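Local structure of purine nucleosidase, (IunH-1) (Sulfolobus solfataricus, 3T8J) at residues N135-V138 with K139-K143; D238-T241 with T242-I246; E302-Y305 with D306-W310. The protein is a nucleosidase-family protein of the alpha/beta type whose model holds a bound sodium ion and whose assembly has four chains. One frame throughout, in Å; residues are numbered along the deposited sequence.

How the contacts relate
Along the chain the three contacts come in series. Contact 1 (135-143) joins the helix 137-140 to strand 141-147, a parallel strand in the interior of the mixed sheet. Contact 2 lies on helix 237-246, whose T241 and D238 touch M147 on that strand; its centre is about 21 Å from that of contact 1. Contact 3 covers the end of helix 297-308 and the two residues after it, about 13 Å from contact 2 between centres, and F300 of this helix packs on A239, I240 and A243. Contact 2 is buried, and its helix brings strand 141-147 and helix 297-308 together beside the sodium site; contacts 1 and 3 are partly buried, their centres about 32 Å apart.

Contact 1. Residues N135-V138 with K139-K143; sequences NSIV and KKIKK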
loop_
_atom_site.group_PDB
_atom_site.type_symbol
_atom_site.label_atom_id
_atom_site.label_comp_id
_atom_site.label_asym_id
_atom_site.label_seq_id
_atom_site.Cartn_x
_atom_site.Cartn_y
_atom_site.Cartn_z
ATOM N N ASN A 135 1.177 -14.296 25.478
ATOM C CA ASN A 135 2.307 -13.407 25.249
ATOM C C ASN A 135 3.537 -13.705 26.129
ATOM O O ASN A 135 4.647 -13.272 25.785
ATOM C CB ASN A 135 1.925 -11.948 25.497
ATOM C CG ASN A 135 0.848 -11.367 24.578
ATOM O OD1 ASN A 135 0.420 -10.239 24.866
ATOM N ND2 ASN A 135 0.425 -12.038 23.491
ATOM N N SER A 136 3.334 -14.417 27.248
ATOM C CA SER A 136 4.403 -14.752 28.214
ATOM C C SER A 136 5.474 -15.679 27.658
ATOM O O SER A 136 6.555 -15.822 28.226
ATOM C CB SER A 136 3.824 -15.317 29.526
ATOM O OG SER A 136 3.382 -16.642 29.408
ATOM N N ILE A 137 5.212 -16.303 26.500
ATOM C CA ILE A 137 6.223 -17.181 25.917
ATOM C C ILE A 137 7.476 -16.425 25.463
ATOM O O ILE A 137 8.515 -17.029 25.235
ATOM C CB ILE A 137 5.685 -18.094 24.747
ATOM C CG1 ILE A 137 5.309 -17.289 23.489
ATOM C CG2 ILE A 137 4.509 -18.943 25.213
ATOM C CD1 ILE A 137 4.938 -18.177 22.281
ATOM N N VAL A 138 7.400 -15.097 25.338
ATOM C CA VAL A 138 8.566 -14.324 24.938
ATOM C C VAL A 138 9.701 -14.418 25.989
ATOM O O VAL A 138 10.867 -14.514 25.619
ATOM C CB VAL A 138 8.202 -12.860 24.678
ATOM C CG1 VAL A 138 9.443 -11.994 24.593
ATOM C CG2 VAL A 138 7.380 -12.725 23.409
ATOM N N LYS A 139 9.351 -14.436 27.261
ATOM C CA LYS A 139 10.372 -14.684 28.287
ATOM C C LYS A 139 10.667 -16.168 28.469
ATOM O O LYS A 139 11.836 -16.553 28.711
ATOM C CB LYS A 139 10.016 -14.068 29.623
ATOM C CG LYS A 139 11.169 -14.294 30.641
ATOM C CD LYS A 139 11.170 -13.362 31.762
ATOM C CE LYS A 139 12.172 -13.830 32.801
ATOM N NZ LYS A 139 12.262 -12.861 33.928
ATOM N N LYS A 140 9.634 -17.012 28.387
ATOM C CA LYS A 140 9.802 -18.447 28.669
ATOM C C LYS A 140 10.654 -19.170 27.620
ATOM O O LYS A 140 11.352 -20.143 27.945
ATOM C CB LYS A 140 8.448 -19.148 28.821
ATOM C CG LYS A 140 7.674 -18.648 30.023
ATOM C CD LYS A 140 6.252 -19.114 30.058
ATOM C CE LYS A 140 5.536 -18.518 31.272
ATOM N NZ LYS A 140 4.089 -18.868 31.273
ATOM N N ILE A 141 10.596 -18.712 26.378
ATOM C CA ILE A 141 11.501 -19.222 25.359
ATOM C C ILE A 141 12.824 -18.443 25.416
ATOM O O ILE A 141 12.867 -17.193 25.263
ATOM C CB ILE A 141 10.842 -19.149 23.963
ATOM C CG1 ILE A 141 9.647 -20.104 23.916
ATOM C CG2 ILE A 141 11.893 -19.370 22.860
ATOM C CD1 ILE A 141 8.743 -19.939 22.670
ATOM N N LYS A 142 13.910 -19.168 25.657
ATOM C CA LYS A 142 15.245 -18.597 25.802
ATOM C C LYS A 142 15.767 -17.950 24.518
ATOM O O LYS A 142 16.412 -16.900 24.534
ATOM C CB LYS A 142 16.208 -19.723 26.262
ATOM C CG LYS A 142 17.643 -19.325 26.406
ATOM C CD LYS A 142 18.479 -20.453 26.977
ATOM C CE LYS A 142 19.924 -20.024 27.134
ATOM N NZ LYS A 142 20.675 -20.947 28.006
ATOM N N LYS A 143 15.506 -18.590 23.380
ATOM C CA LYS A 143 16.135 -18.224 22.135
ATOM C C LYS A 143 15.280 -18.716 20.959
ATOM O O LYS A 143 14.753 -19.815 21.032
ATOM C CB LYS A 143 17.519 -18.870 22.056
ATOM C CG LYS A 143 18.373 -18.411 20.933
ATOM C CD LYS A 143 18.852 -16.976 21.140
ATOM C CE LYS A 143 19.564 -16.518 19.916
ATOM N NZ LYS A 143 20.242 -15.207 20.154
HETATM O O HOH W 1 7.051 -12.510 28.187
#
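S136 and K140 make a local helix-turn contact in which a lysine folds back one turn along the chain, at the point where the short helix 137-140 hands over to strand 141-147. The evidence is a bond of 3.0 Å from K140 NZ to S136 OG. K140 places CG beside its backbone N (chi1 -65°) and is extended beyond it, which carries the chain back past the S136 carbonyl: K140 CG lies 3.5 Å from S136 O, and K140 CE 3.4 Å from S136 OG. Both polar ends have further partners, since the serine hydroxyl also bonds to D134 OD1 and the ammonium group to N110 OD1 on helix 101-111, so the lysine links this turn to a neighbouring helix. The backbone beneath is looser. S136 O receives weak bonds from both K139 N and K140 N, and a water accepts from K139 N at 3.1 Å while donating weakly to N135 O.

In an alpha/beta fold with a central, largely parallel sheet, this helix is a brief connection from helix 125-133 into the strand, and the one backbone bond of this turn that is not weak runs from I141 N to I137 O at 2.9 Å, with an N-H...O angle of 162°. I141 is also where the backbone leaves helical conformation. Its side chain stays over the preceding turn: I141 CG1 is 3.5 Å from I137 O, and the end of the branch, CD1, approaches I137 CB at 4.1 Å. The two isoleucines are buried, I137 against A109, A130 and F180, and I141 against L127 of helix 125-133. V138 meets Y131 and A178, and shares F180 with I137.

Contact 2. Residues D238-T241 with T242-I246; sequences DAIT and TAIAI
T242 binds D238 O twice, with its backbone N and with its hydroxyl, in the middle of helix 237-246, a buried alpha-helix of this nucleosidase-family alpha/beta fold that packs between helices 12-23 and 297-308 and against strand 141-147. The amide bond is 2.9 Å from T242 N to D238 O and nearly straight at the hydrogen. The hydroxyl is 2.8 Å from the same oxygen, T242 OG1 to D238 O, and donates from above the carbonyl plane, 41° out of it, where the amide is tilted by only 19°. With chi1 at -54°, OG1 sits beside the threonine's own N, which brings both donors to one carbonyl; OG1 also has a weak bond to S17 OG on helix 12-23. The side chain of D238 leads away and comes to about 4 Å from the sodium ion, whose site is formed by D9, D14, I121 and S122, while its backbone carbonyl is the one gripped by T242.

A243 continues the regular pattern with A243 N to A239 O at 2.9 Å. Its methyl carbon rests on the same carbonyl, A243 CB being 3.3 Å from A239 O, and this side of the helix faces F300 of helix 297-308.

I244 N bonds to I240 O at 3.0 Å. Its side chain lies back over that carbonyl, and it also crosses I240 at a slant.

A245 N completes the run at 3.0 Å from the O of T241, whose OG1 is hydrogen-bonded to P237 O; beyond it the A245 methyl meets W145, and A245 O accepts from R2. For the isoleucine pair the touching branches are unlike, the CD1 end of I244 meeting the CG2 methyl of I240 at 3.9 Å.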
loop_
_atom_site.group_PDB
_atom_site.type_symbol
_atom_site.label_atom_id
_atom_site.label_comp_id
_atom_site.label_asym_id
_atom_site.label_seq_id
_atom_site.Cartn_x
_atom_site.Cartn_y
_atom_site.Cartn_z
ATOM N N ASP A 238 18.621 -24.479 6.228
ATOM C CA ASP A 238 18.210 -24.922 7.567
ATOM C C ASP A 238 19.343 -25.605 8.327
ATOM O O ASP A 238 19.505 -25.386 9.530
ATOM C CB ASP A 238 16.991 -25.847 7.446
ATOM C CG ASP A 238 15.880 -25.218 6.643
ATOM O OD1 ASP A 238 15.703 -23.975 6.695
ATOM O OD2 ASP A 238 15.166 -25.950 5.916
ATOM N N ALA A 239 20.148 -26.402 7.635
ATOM C CA ALA A 239 21.229 -27.107 8.300
ATOM C C ALA A 239 22.322 -26.156 8.799
ATOM O O ALA A 239 22.908 -26.390 9.854
ATOM C CB ALA A 239 21.809 -28.207 7.368
ATOM N N ILE A 240 22.574 -25.070 8.065
ATOM C CA ILE A 240 23.482 -24.027 8.548
ATOM C C ILE A 240 22.920 -23.332 9.791
ATOM O O ILE A 240 23.655 -23.108 10.775
ATOM C CB ILE A 240 23.833 -23.012 7.439
ATOM C CG1 ILE A 240 24.775 -23.640 6.418
ATOM C CG2 ILE A 240 24.509 -21.757 8.042
ATOM C CD1 ILE A 240 24.979 -22.793 5.121
ATOM N N THR A 241 21.625 -22.999 9.764
ATOM C CA THR A 241 20.980 -22.371 10.913
ATOM C C THR A 241 21.125 -23.271 12.143
ATOM O O THR A 241 21.478 -22.819 13.227
ATOM C CB THR A 241 19.494 -22.093 10.636
ATOM O OG1 THR A 241 19.387 -21.254 9.466
ATOM C CG2 THR A 241 18.807 -21.418 11.845
ATOM N N THR A 242 20.845 -24.550 11.951
ATOM C CA THR A 242 20.922 -25.551 13.015
ATOM C C THR A 242 22.353 -25.720 13.545
ATOM O O THR A 242 22.583 -25.820 14.754
ATOM C CB THR A 242 20.368 -26.910 12.513
ATOM O OG1 THR A 242 19.038 -26.726 11.990
ATOM C CG2 THR A 242 20.312 -27.944 13.632
ATOM N N ALA A 243 23.313 -25.758 12.629
ATOM C CA ALA A 243 24.727 -25.903 13.000
ATOM C C ALA A 243 25.172 -24.725 13.861
ATOM O O ALA A 243 25.897 -24.918 14.833
ATOM C CB ALA A 243 25.625 -26.060 11.747
ATOM N N ILE A 244 24.744 -23.516 13.501
ATOM C CA ILE A 244 25.077 -22.316 14.288
ATOM C C ILE A 244 24.375 -22.388 15.655
ATOM O O ILE A 244 24.953 -22.008 16.694
ATOM C CB ILE A 244 24.688 -21.031 13.526
ATOM C CG1 ILE A 244 25.601 -20.823 12.324
ATOM C CG2 ILE A 244 24.720 -19.802 14.442
ATOM C CD1 ILE A 244 25.036 -19.800 11.344
ATOM N N ALA A 245 23.128 -22.879 15.693
ATOM C CA ALA A 245 22.442 -23.033 16.995
ATOM C C ALA A 245 23.217 -23.969 17.923
ATOM O O ALA A 245 23.396 -23.693 19.113
ATOM C CB ALA A 245 21.005 -23.516 16.804
ATOM N N ILE A 246 23.754 -25.048 17.370
ATOM C CA ILE A 246 24.565 -26.009 18.138
ATOM C C ILE A 246 25.927 -25.439 18.558
ATOM O O ILE A 246 26.334 -25.566 19.733
ATOM C CB ILE A 246 24.775 -27.320 17.317
ATOM C CG1 ILE A 246 23.445 -28.050 17.122
ATOM C CG2 ILE A 246 25.795 -28.237 17.990
ATOM C CD1 ILE A 246 23.439 -29.106 15.966
#

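Contact 3. Residues E302-Y305 with D306-W310; sequences EKIY and DLLNW
K303 O is gripped twice: L307 N donates to it at 3.1 Å, and a water donates to it at 2.9 Å. The same water gives its other hydrogen to D306 OD2 at 2.8 Å, so it bridges a backbone carbonyl to the carboxylate three residues on. With CG anti to the backbone N (chi1 176°), the D306 carboxylate lies where the water can span OD2 and K303 O, and OD2 also forms a salt bridge with K23 of helix 12-23. The lysine's charge would be expected to favour the ionised carboxylate.

These groups lie on the last turns of helix 297-308, near the carboxyl end of the chain. Regular helical bonding holds through L308, with D306 N to E302 O at 3.1 Å and L308 N to I304 O at 3.0 Å, the latter donor nearly in line with the carbonyl. It then slackens at N309, where N309 N reaches Y305 O only weakly at 3.2 Å.

On the buried side, L308 CD1 meets I304 CG2 at 4.2 Å. I304 and L307 both press on L16 of helix 12-23, whereas L308 faces I203, M210 and Y214, and the ring-bearing side chain of Y305 packs against helix 197-204.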
loop_
_atom_site.group_PDB
_atom_site.type_symbol
_atom_site.label_atom_id
_atom_site.label_comp_id
_atom_site.label_asym_id
_atom_site.label_seq_id
_atom_site.Cartn_x
_atom_site.Cartn_y
_atom_site.Cartn_z
ATOM N N GLU A 302 32.388 -29.934 8.371
ATOM C CA GLU A 302 32.839 -30.932 9.343
ATOM C C GLU A 302 31.653 -31.526 10.133
ATOM O O GLU A 302 31.635 -32.739 10.386
ATOM C CB GLU A 302 33.911 -30.346 10.270
ATOM C CG GLU A 302 35.230 -30.107 9.546
ATOM C CD GLU A 302 36.330 -29.517 10.431
ATOM O OE1 GLU A 302 36.022 -29.034 11.548
ATOM O OE2 GLU A 302 37.511 -29.543 10.006
ATOM N N LYS A 303 30.673 -30.688 10.497
ATOM C CA LYS A 303 29.461 -31.163 11.182
ATOM C C LYS A 303 28.642 -32.059 10.264
ATOM O O LYS A 303 28.065 -33.050 10.703
ATOM C CB LYS A 303 28.561 -30.005 11.662
ATOM C CG LYS A 303 29.026 -29.203 12.854
ATOM C CD LYS A 303 29.093 -30.026 14.148
ATOM C CE LYS A 303 29.350 -29.133 15.375
ATOM N NZ LYS A 303 30.302 -27.988 15.063
ATOM N N ILE A 304 28.584 -31.712 8.977
ATOM C CA ILE A 304 27.833 -32.525 8.017
ATOM C C ILE A 304 28.483 -33.914 7.812
ATOM O O ILE A 304 27.811 -34.947 7.889
ATOM C CB ILE A 304 27.689 -31.786 6.656
ATOM C CG1 ILE A 304 26.838 -30.507 6.809
ATOM C CG2 ILE A 304 27.128 -32.713 5.577
ATOM C CD1 ILE A 304 25.416 -30.739 7.248
ATOM N N TYR A 305 29.785 -33.955 7.563
ATOM C CA TYR A 305 30.460 -35.253 7.401
ATOM C C TYR A 305 30.318 -36.153 8.641
ATOM O O TYR A 305 30.149 -37.374 8.526
ATOM C CB TYR A 305 31.938 -35.068 7.042
ATOM C CG TYR A 305 32.189 -34.417 5.696
ATOM C CD1 TYR A 305 31.578 -34.892 4.539
ATOM C CD2 TYR A 305 33.076 -33.352 5.574
ATOM C CE1 TYR A 305 31.819 -34.296 3.294
ATOM C CE2 TYR A 305 33.329 -32.763 4.343
ATOM C CZ TYR A 305 32.699 -33.244 3.207
ATOM O OH TYR A 305 32.954 -32.665 1.984
ATOM N N ASP A 306 30.403 -35.544 9.815
ATOM C CA ASP A 306 30.205 -36.246 11.074
ATOM C C ASP A 306 28.811 -36.888 11.158
ATOM O O ASP A 306 28.671 -38.055 11.550
ATOM C CB ASP A 306 30.423 -35.263 12.231
ATOM C CG ASP A 306 30.146 -35.876 13.589
ATOM O OD1 ASP A 306 30.966 -36.703 14.065
ATOM O OD2 ASP A 306 29.105 -35.521 14.190
ATOM N N LEU A 307 27.788 -36.124 10.770
ATOM C CA LEU A 307 26.428 -36.639 10.726
ATOM C C LEU A 307 26.298 -37.830 9.764
ATOM O O LEU A 307 25.647 -38.821 10.081
ATOM C CB LEU A 307 25.456 -35.516 10.310
ATOM C CG LEU A 307 23.995 -35.895 10.140
ATOM C CD1 LEU A 307 23.387 -36.382 11.455
ATOM C CD2 LEU A 307 23.169 -34.721 9.612
ATOM N N LEU A 308 26.932 -37.741 8.599
ATOM C CA LEU A 308 26.740 -38.767 7.560
ATOM C C LEU A 308 27.457 -40.083 7.892
ATOM O O LEU A 308 27.163 -41.133 7.310
ATOM C CB LEU A 308 27.163 -38.237 6.192
ATOM C CG LEU A 308 26.409 -37.005 5.696
ATOM C CD1 LEU A 308 26.820 -36.691 4.242
ATOM C CD2 LEU A 308 24.894 -37.193 5.796
ATOM N N ASN A 309 28.379 -40.017 8.839
ATOM C CA ASN A 309 29.039 -41.200 9.372
ATOM C C ASN A 309 28.316 -41.869 10.559
ATOM O O ASN A 309 28.813 -42.843 11.100
ATOM C CB ASN A 309 30.472 -40.835 9.767
ATOM C CG ASN A 309 31.418 -40.834 8.578
ATOM O OD1 ASN A 309 32.050 -39.822 8.277
ATOM N ND2 ASN A 309 31.503 -41.965 7.883
ATOM N N TRP A 310 27.152 -41.346 10.948
ATOM C CA TRP A 310 26.376 -41.873 12.088
ATOM C C TRP A 310 26.047 -43.369 11.948
ATOM O O TRP A 310 26.305 -44.181 12.850
ATOM C CB TRP A 310 25.092 -41.027 12.204
ATOM C CG TRP A 310 24.241 -41.219 13.438
ATOM C CD1 TRP A 310 24.513 -42.004 14.533
ATOM C CD2 TRP A 310 22.990 -40.573 13.715
ATOM N NE1 TRP A 310 23.496 -41.903 15.452
ATOM C CE2 TRP A 310 22.552 -41.025 14.979
ATOM C CE3 TRP A 310 22.190 -39.662 13.009
ATOM C CZ2 TRP A 310 21.350 -40.585 15.564
ATOM C CZ3 TRP A 310 20.995 -39.235 13.589
ATOM C CH2 TRP A 310 20.591 -39.691 14.855
HETATM O O HOH W 2 27.189 -33.636 13.398
#